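Local structure of glial cell-derived neurotrophic factor (Rattus norvegicus, 1AGQ) at residues T60-I65 with D110-L115; P105-D110 with A129-C134. The protein is a secreted neurotrophic growth factor of the cystine-knot superfamily, which probably acts as a dimer that signals to neurons through cell-surface receptors. One frame throughout, in Å; residues are numbered along the deposited sequence.

Interaction 1 of 2, residues T60-I65 with D110-L115; sequences TKEELI and DDLSFL
Glu-62 reaches across from the turn before strand 63-70 and lies against Phe-114, the middle of the meeting between 60-65 and strand 112-115. Its CB carries CG anti to the backbone N (chi1 -164°), a torsion that sends the chain toward the other segment. There CG meets the base of the aromatic ring, 4.1 Å from CG of Phe-114. A bend at chi2 then turns the carboxylate over the start of the Phe-114 side chain, with CD of Glu-62 3.6 Å from CB of Phe-114 and the carboxylate and ring planes within 18° of each other. OE2 lies 3.8 Å from CD1 of Leu-112 and accepts from a water at 2.7 Å, which also donates to the carbonyl O of Ser-113. OE1 takes a bond from a second water, 2.6 Å away, that lies within bonding distance of the carbonyl O of Leu-115.

The side chain of Thr-60 crosses that of Phe-114 at about a right angle, its CG2 3.8 Å from CE2 of Phe-114. Its hydroxyl closes an ST turn: the backbone N of Glu-62 donates to OG1 of Thr-60 at 2.9 Å, which ties together the two residues that approach the ring from the same side. At the other end Leu-64 adds a slight apolar touch, CB to CD2 of Leu-112. Tyr-58 packs edge-to-face with Phe-114, while Val-51 lies beside Thr-60, Glu-62 and Leu-64.

No direct hydrogen bond joins the two segments, although they run roughly antiparallel. The beta hairpins 43-50/63-70 and 112-115/121-124 thus meet through a glutamate whose carbons pack on a phenylalanine while water meets its charge.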
# COMPACT_ATOMS: atom_id res chain seq x y z
N THR B 60 25.74 -22.46 -1.97
CA THR B 60 26.25 -21.23 -2.58
C THR B 60 26.37 -20.09 -1.55
O THR B 60 25.84 -20.18 -0.44
CB THR B 60 25.30 -20.74 -3.72
OG1 THR B 60 25.78 -19.49 -4.24
CG2 THR B 60 23.90 -20.53 -3.18
N LYS B 61 27.08 -19.03 -1.92
CA LYS B 61 27.24 -17.86 -1.06
C LYS B 61 26.26 -16.77 -1.55
O LYS B 61 26.21 -15.67 -1.01
CB LYS B 61 28.67 -17.32 -1.14
N GLU B 62 25.49 -17.11 -2.57
CA GLU B 62 24.53 -16.18 -3.14
C GLU B 62 23.56 -15.67 -2.06
O GLU B 62 23.15 -16.42 -1.18
CB GLU B 62 23.77 -16.88 -4.26
CG GLU B 62 23.00 -15.95 -5.20
CD GLU B 62 23.91 -15.26 -6.21
OE1 GLU B 62 25.09 -15.67 -6.32
OE2 GLU B 62 23.45 -14.32 -6.89
N GLU B 63 23.25 -14.38 -2.11
CA GLU B 63 22.32 -13.77 -1.16
C GLU B 63 21.22 -13.13 -1.97
O GLU B 63 21.37 -12.93 -3.18
CB GLU B 63 23.00 -12.67 -0.34
CG GLU B 63 24.17 -13.15 0.48
CD GLU B 63 24.68 -12.08 1.43
OE1 GLU B 63 24.49 -10.87 1.13
OE2 GLU B 63 25.26 -12.45 2.46
N LEU B 64 20.13 -12.77 -1.32
CA LEU B 64 19.06 -12.12 -2.02
C LEU B 64 18.12 -11.45 -1.05
O LEU B 64 18.11 -11.75 0.15
CB LEU B 64 18.28 -13.14 -2.87
CG LEU B 64 17.25 -13.97 -2.09
CD1 LEU B 64 16.22 -14.59 -3.03
CD2 LEU B 64 17.99 -15.05 -1.32
N ILE B 65 17.37 -10.49 -1.58
CA ILE B 65 16.36 -9.83 -0.80
C ILE B 65 15.10 -10.63 -1.20
O ILE B 65 14.67 -10.57 -2.35
CB ILE B 65 16.16 -8.37 -1.22
CG1 ILE B 65 17.46 -7.58 -1.10
CG2 ILE B 65 15.10 -7.75 -0.35
CD1 ILE B 65 17.98 -7.49 0.32
N ASP B 110 12.61 -10.49 -11.06
CA ASP B 110 13.17 -11.15 -12.22
C ASP B 110 13.87 -12.43 -11.80
O ASP B 110 14.31 -12.58 -10.65
CB ASP B 110 14.17 -10.22 -12.93
CG ASP B 110 13.50 -8.98 -13.52
OD1 ASP B 110 12.44 -9.12 -14.15
OD2 ASP B 110 14.05 -7.87 -13.37
N ASP B 111 13.95 -13.37 -12.75
CA ASP B 111 14.63 -14.65 -12.53
C ASP B 111 16.02 -14.36 -11.95
O ASP B 111 16.65 -13.37 -12.33
CB ASP B 111 14.79 -15.39 -13.87
CG ASP B 111 13.47 -15.91 -14.42
OD1 ASP B 111 12.45 -15.83 -13.72
OD2 ASP B 111 13.46 -16.43 -15.57
N LEU B 112 16.47 -15.19 -11.02
CA LEU B 112 17.79 -15.03 -10.41
C LEU B 112 18.62 -16.23 -10.91
O LEU B 112 18.25 -17.38 -10.67
CB LEU B 112 17.70 -15.06 -8.87
CG LEU B 112 19.04 -15.28 -8.16
CD1 LEU B 112 20.01 -14.18 -8.55
CD2 LEU B 112 18.84 -15.32 -6.66
N SER B 113 19.69 -15.93 -11.64
CA SER B 113 20.60 -16.95 -12.19
C SER B 113 21.87 -16.89 -11.36
O SER B 113 22.32 -15.80 -10.98
CB SER B 113 20.98 -16.60 -13.64
OG SER B 113 19.95 -16.92 -14.54
N PHE B 114 22.45 -18.05 -11.08
CA PHE B 114 23.70 -18.06 -10.32
C PHE B 114 24.38 -19.41 -10.47
O PHE B 114 23.75 -20.40 -10.90
CB PHE B 114 23.47 -17.74 -8.82
CG PHE B 114 22.65 -18.77 -8.09
CD1 PHE B 114 21.25 -18.72 -8.12
CD2 PHE B 114 23.27 -19.81 -7.39
CE1 PHE B 114 20.49 -19.68 -7.46
CE2 PHE B 114 22.51 -20.77 -6.72
CZ PHE B 114 21.12 -20.70 -6.76
N LEU B 115 25.67 -19.44 -10.18
CA LEU B 115 26.40 -20.68 -10.23
C LEU B 115 26.63 -21.03 -8.76
O LEU B 115 26.94 -20.15 -7.95
CB LEU B 115 27.73 -20.51 -11.00
CG LEU B 115 27.69 -20.07 -12.47
CD1 LEU B 115 29.11 -20.07 -13.05
CD2 LEU B 115 26.81 -21.00 -13.30
O HOH W 1 28.22 -20.12 -5.07
O HOH W 2 23.74 -13.93 -9.53
O HOH W 3 26.97 -17.39 -6.59

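Interaction 2 of 2, residues P105-D110 with A129-C134; sequences PVAFDD and AKRCGC
Pro-105, Val-106 and Ala-107 close tightly on Arg-131, where antiparallel strands 103-108 and 129-134 turn a corner through two classic beta bulges. In one, the Val-106 N donates to the Arg-131 O at 2.8 Å, and the Ala-107 N adds a weak bond to that oxygen. In the other, the Ala-107 O accepts from both Lys-130 N (2.8 Å) and Arg-131 N, from the same face of its carbonyl plane. Val-106 CG1 presses to 3.5 Å from Gly-133 CA, where a side chain would clash, and Val-106 CG2 sits over one face of the Arg-131 guanidinium, 3.5 Å above its plane. Pro-105 CB meets Ala-129 CB at 3.7 Å, with Tyr-80 of the second subunit packed on the proline.

Toward solvent the extended Lys-130 chain leads loosely away, its NZ 6.4 Å from Asp-109 OD1. Between the two, Asp-109 makes a salt bridge through OD1 to Arg-67 NH2 and a hydrogen bond through OD2 to Ser-128 OG. An alanine in place of Asp-109 is likely to deprive Arg-67 of this charge partner and the Ser-128 hydroxyl of this bond.

Paired backbone bonds, one weak, thus bridge the bend just before the knot cysteines Cys-132 and Cys-134.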
# COMPACT_ATOMS: atom_id res chain seq x y z
N PRO B 105 1.57 -12.38 -4.56
CA PRO B 105 2.29 -11.58 -5.55
C PRO B 105 1.49 -11.50 -6.84
O PRO B 105 0.93 -12.50 -7.30
CB PRO B 105 3.60 -12.36 -5.78
CG PRO B 105 3.67 -13.34 -4.62
CD PRO B 105 2.24 -13.65 -4.27
N VAL B 106 1.41 -10.29 -7.41
CA VAL B 106 0.72 -10.08 -8.67
C VAL B 106 1.82 -9.93 -9.71
O VAL B 106 1.59 -10.00 -10.92
CB VAL B 106 -0.19 -8.82 -8.60
CG1 VAL B 106 -1.36 -9.10 -7.68
CG2 VAL B 106 0.57 -7.62 -8.06
N ALA B 107 3.04 -9.75 -9.22
CA ALA B 107 4.21 -9.62 -10.07
C ALA B 107 5.38 -10.24 -9.30
O ALA B 107 5.43 -10.17 -8.07
CB ALA B 107 4.48 -8.17 -10.38
N PHE B 108 6.32 -10.83 -10.02
CA PHE B 108 7.47 -11.48 -9.38
C PHE B 108 8.78 -10.79 -9.78
O PHE B 108 8.90 -10.19 -10.86
CB PHE B 108 7.52 -12.97 -9.78
CG PHE B 108 6.48 -13.81 -9.10
CD1 PHE B 108 6.69 -14.31 -7.82
CD2 PHE B 108 5.26 -14.10 -9.74
CE1 PHE B 108 5.71 -15.08 -7.17
CE2 PHE B 108 4.28 -14.86 -9.10
CZ PHE B 108 4.50 -15.35 -7.81
N ASP B 109 9.77 -10.87 -8.90
CA ASP B 109 11.06 -10.28 -9.20
C ASP B 109 11.59 -11.03 -10.41
O ASP B 109 11.09 -12.11 -10.75
CB ASP B 109 12.03 -10.47 -8.02
CG ASP B 109 11.85 -9.44 -6.92
OD1 ASP B 109 11.45 -8.29 -7.22
OD2 ASP B 109 12.11 -9.78 -5.75
N ASP B 110 12.61 -10.49 -11.06
CA ASP B 110 13.17 -11.15 -12.22
C ASP B 110 13.87 -12.43 -11.80
O ASP B 110 14.31 -12.58 -10.65
CB ASP B 110 14.17 -10.22 -12.93
CG ASP B 110 13.50 -8.98 -13.52
OD1 ASP B 110 12.44 -9.12 -14.15
OD2 ASP B 110 14.05 -7.87 -13.37
N ALA B 129 8.42 -11.90 -4.54
CA ALA B 129 7.40 -10.95 -4.96
C ALA B 129 7.99 -9.59 -5.36
O ALA B 129 8.96 -9.11 -4.76
CB ALA B 129 6.38 -10.75 -3.85
N LYS B 130 7.39 -8.99 -6.38
CA LYS B 130 7.78 -7.67 -6.84
C LYS B 130 6.62 -6.71 -6.49
O LYS B 130 6.84 -5.56 -6.09
CB LYS B 130 7.98 -7.70 -8.36
CG LYS B 130 8.36 -6.37 -8.97
CD LYS B 130 8.89 -6.62 -10.38
CE LYS B 130 9.12 -5.32 -11.13
NZ LYS B 130 9.31 -5.57 -12.59
N ARG B 131 5.39 -7.20 -6.64
CA ARG B 131 4.18 -6.42 -6.37
C ARG B 131 3.17 -7.34 -5.71
O ARG B 131 3.09 -8.51 -6.08
CB ARG B 131 3.56 -5.93 -7.67
CG ARG B 131 4.04 -4.59 -8.19
CD ARG B 131 3.06 -4.06 -9.24
NE ARG B 131 2.86 -4.98 -10.36
CZ ARG B 131 1.67 -5.37 -10.81
NH1 ARG B 131 0.55 -4.93 -10.24
NH2 ARG B 131 1.58 -6.22 -11.83
N CYS B 132 2.41 -6.82 -4.75
CA CYS B 132 1.40 -7.58 -4.01
C CYS B 132 -0.01 -7.15 -4.39
O CYS B 132 -0.23 -5.99 -4.73
CB CYS B 132 1.58 -7.37 -2.52
SG CYS B 132 3.18 -7.99 -1.95
N GLY B 133 -0.96 -8.08 -4.33
CA GLY B 133 -2.33 -7.72 -4.67
C GLY B 133 -3.31 -8.75 -4.14
O GLY B 133 -2.94 -9.90 -3.86
N CYS B 134 -4.55 -8.34 -3.95
CA CYS B 134 -5.58 -9.26 -3.49
C CYS B 134 -6.09 -9.97 -4.73
O CYS B 134 -6.60 -9.34 -5.65
CB CYS B 134 -6.69 -8.48 -2.78
SG CYS B 134 -6.12 -7.85 -1.17

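Overall arrangement
The two contacts meet in sequence at Asp-110, where strand 103-108 gives way to strand 112-115, yet their centres lie about 18 Å apart. Both are surface contacts, but the centre of interaction 2 sits about 6 Å from the chain centre and carries two of the knot cysteines, whereas that of interaction 1 lies about 18 Å from the chain centre, out on the fingers. Interaction 2 pairs two strands of one sheet and buries 523 Å², with four main-chain hydrogen bonds, one weak, across it. Interaction 1 bridges separate hairpins, buries 243 Å², and relies on side chains and water. Strand 63-70 is common ground, beginning in interaction 1 and carrying Arg-67 and Cys-69 to interaction 2.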